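PDB 5A8S: polyhedrin from Antheraea mylitta cypovirus 4, which forms the microcrystalline occlusion bodies (polyhedra) of this insect virus, which probably protect embedded virus particles outside the host. Local coordinates for residues E70-T75 with D109-M114. Numbering follows the deposited sequence.
Sequences ELLEDT and DTRYPM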
loop_
_atom_site.group_PDB
_atom_site.type_symbol
_atom_site.label_atom_id
_atom_site.label_comp_id
_atom_site.label_asym_id
_atom_site.label_seq_id
_atom_site.Cartn_x
_atom_site.Cartn_y
_atom_site.Cartn_z
ATOM N N GLU A 70 -13.261 5.293 -2.075
ATOM C CA GLU A 70 -12.296 5.461 -3.170
ATOM C C GLU A 70 -13.015 5.467 -4.502
ATOM O O GLU A 70 -12.566 6.112 -5.445
ATOM C CB GLU A 70 -11.222 4.355 -3.160
ATOM C CG GLU A 70 -10.257 4.459 -1.992
ATOM C CD GLU A 70 -9.296 3.282 -1.899
ATOM O OE1 GLU A 70 -9.720 2.128 -2.121
ATOM O OE2 GLU A 70 -8.110 3.514 -1.588
ATOM N N LEU A 71 -14.139 4.758 -4.572
ATOM C CA LEU A 71 -14.906 4.640 -5.803
ATOM C C LEU A 71 -15.755 5.881 -6.112
ATOM O O LEU A 71 -16.199 6.062 -7.247
ATOM C CB LEU A 71 -15.808 3.400 -5.729
ATOM C CG LEU A 71 -15.098 2.047 -5.904
ATOM C CD1 LEU A 71 -16.027 0.897 -5.561
ATOM C CD2 LEU A 71 -14.565 1.894 -7.336
ATOM N N LEU A 72 -15.981 6.732 -5.117
ATOM C CA LEU A 72 -16.856 7.900 -5.295
ATOM C C LEU A 72 -16.280 8.935 -6.271
ATOM O O LEU A 72 -15.078 9.201 -6.284
ATOM C CB LEU A 72 -17.124 8.592 -3.955
ATOM C CG LEU A 72 -17.809 7.777 -2.857
ATOM C CD1 LEU A 72 -17.936 8.620 -1.591
ATOM C CD2 LEU A 72 -19.173 7.291 -3.324
ATOM N N GLU A 73 -17.152 9.528 -7.078
ATOM C CA GLU A 73 -16.770 10.654 -7.933
ATOM C C GLU A 73 -16.076 11.754 -7.105
ATOM O O GLU A 73 -16.528 12.079 -6.001
ATOM C CB GLU A 73 -18.032 11.211 -8.602
ATOM C CG GLU A 73 -17.786 12.184 -9.728
ATOM C CD GLU A 73 -19.080 12.667 -10.377
ATOM O OE1 GLU A 73 -20.173 12.498 -9.789
ATOM O OE2 GLU A 73 -19.003 13.225 -11.484
ATOM N N ASP A 74 -14.996 12.272 -7.642
ATOM C CA ASP A 74 -14.205 13.372 -7.059
ATOM C C ASP A 74 -13.451 13.019 -5.807
ATOM O O ASP A 74 -12.869 13.896 -5.250
ATOM C CB ASP A 74 -15.031 14.637 -6.899
ATOM C CG ASP A 74 -15.708 14.990 -8.172
ATOM O OD1 ASP A 74 -15.038 14.898 -9.187
ATOM O OD2 ASP A 74 -16.892 15.234 -8.148
ATOM N N THR A 75 -13.383 11.738 -5.427
ATOM C CA THR A 75 -12.382 11.331 -4.445
ATOM C C THR A 75 -11.096 10.891 -5.192
ATOM O O THR A 75 -11.126 10.596 -6.354
ATOM C CB THR A 75 -12.835 10.233 -3.430
ATOM O OG1 THR A 75 -13.016 9.020 -4.108
ATOM C CG2 THR A 75 -14.098 10.618 -2.708
ATOM N N ASP A 109 -26.171 7.605 -3.088
ATOM C CA ASP A 109 -25.251 8.716 -3.250
ATOM C C ASP A 109 -24.859 8.743 -4.717
ATOM O O ASP A 109 -24.257 7.789 -5.197
ATOM C CB ASP A 109 -24.019 8.506 -2.354
ATOM C CG ASP A 109 -23.138 9.727 -2.290
ATOM O OD1 ASP A 109 -22.919 10.355 -3.349
ATOM O OD2 ASP A 109 -22.676 10.064 -1.183
ATOM N N THR A 110 -25.210 9.810 -5.437
ATOM C CA THR A 110 -25.110 9.784 -6.899
ATOM C C THR A 110 -23.668 9.854 -7.392
ATOM O O THR A 110 -23.400 9.733 -8.586
ATOM C CB THR A 110 -25.958 10.889 -7.563
ATOM O OG1 THR A 110 -25.571 12.166 -7.058
ATOM C CG2 THR A 110 -27.456 10.659 -7.284
ATOM N N ARG A 111 -22.745 10.035 -6.457
ATOM C CA ARG A 111 -21.322 9.928 -6.742
ATOM C C ARG A 111 -20.865 8.479 -6.853
ATOM O O ARG A 111 -19.733 8.212 -7.249
ATOM C CB ARG A 111 -20.517 10.601 -5.629
ATOM C CG ARG A 111 -20.705 12.100 -5.530
ATOM C CD ARG A 111 -19.961 12.636 -4.312
ATOM N NE ARG A 111 -20.406 11.994 -3.076
ATOM C CZ ARG A 111 -19.766 12.092 -1.918
ATOM N NH1 ARG A 111 -18.649 12.802 -1.841
ATOM N NH2 ARG A 111 -20.240 11.491 -0.836
ATOM N N TYR A 112 -21.709 7.525 -6.481
ATOM C CA TYR A 112 -21.282 6.129 -6.567
ATOM C C TYR A 112 -21.449 5.635 -8.009
ATOM O O TYR A 112 -22.453 5.932 -8.650
ATOM C CB TYR A 112 -22.061 5.233 -5.592
ATOM C CG TYR A 112 -21.523 3.823 -5.611
ATOM C CD1 TYR A 112 -20.461 3.461 -4.805
ATOM C CD2 TYR A 112 -22.043 2.878 -6.484
ATOM C CE1 TYR A 112 -19.934 2.178 -4.849
ATOM C CE2 TYR A 112 -21.535 1.599 -6.534
ATOM C CZ TYR A 112 -20.473 1.259 -5.720
ATOM O OH TYR A 112 -19.960 -0.015 -5.762
ATOM N N PRO A 113 -20.469 4.875 -8.528
ATOM C CA PRO A 113 -20.504 4.560 -9.963
ATOM C C PRO A 113 -21.524 3.480 -10.329
ATOM O O PRO A 113 -21.892 2.653 -9.497
ATOM C CB PRO A 113 -19.082 4.084 -10.242
ATOM C CG PRO A 113 -18.640 3.481 -8.936
ATOM C CD PRO A 113 -19.271 4.321 -7.866
ATOM N N MET A 114 -21.990 3.511 -11.572
ATOM C CA MET A 114 -22.925 2.508 -12.073
ATOM C C MET A 114 -22.226 1.197 -12.427
ATOM O O MET A 114 -22.850 0.137 -12.477
ATOM C CB MET A 114 -23.652 3.076 -13.295
ATOM C CG MET A 114 -24.145 4.494 -13.034
ATOM S SD MET A 114 -25.373 5.065 -14.200
ATOM C CE MET A 114 -24.339 5.432 -15.620
HETATM O O HOH W 1 -22.224 11.047 -10.568
HETATM O O HOH W 2 -16.818 13.822 -3.999
#
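L72 reaches into the turn at 109-112 with both of its methyl branches. CD1 lies over one face of the R111 guanidinium, toward its rim and 3.8 Å from NH2, while CD2 meets the Y112 backbone at CA and sits at the edge of the Y112 phenol ring, near its plane. A forked aliphatic side chain suits this place because its two methyls can cover two different surfaces at once. Alongside, L71 CD1 packs 4.0 Å from Y112 OH. The CB of Y112 points away from 70-75, but a chi1 of -175° swings the phenol back beside L71, and its hydroxyl is hydrogen-bonded to N178 O. P113, a compact ring, fits its CD against L71 CB (4.2 Å) and the L71 carbonyl oxygen. L71, L72, Y112 and P113 are all buried and closely packed; the guanidinium face begins the polar side.

There the backbones are joined by one direct hydrogen bond, E73 N to R111 O, 2.9 Å long and nearly straight (168°). It links two tight turns, a type II beta turn from L72 to T75 and a type I turn from D109 to Y112, connecting the end of helix 68-71 to the loop that leads into strand 115-121. R111 N to D109 OD1 makes an Asx turn. Separately, R111 grips the same carboxylate side-on in a salt bridge, NE to OD1 and NH2 to OD2 (2.8 Å). A flat guanidinium suits this, holding an acid in its plane while offering a face to L72 CD1; D80 pairs with NH1.

Beyond this the contact is looser and bridged by water. One water donates to E73 OE1 (2.6 Å) and to T110 O, on an exposed residue; another donates to E73 O and accepts from R111 NH1 (3.0 Å). The extended E73 chain suits such a reach, and its OE2 forms a salt bridge with R50 and a hydrogen bond with S48.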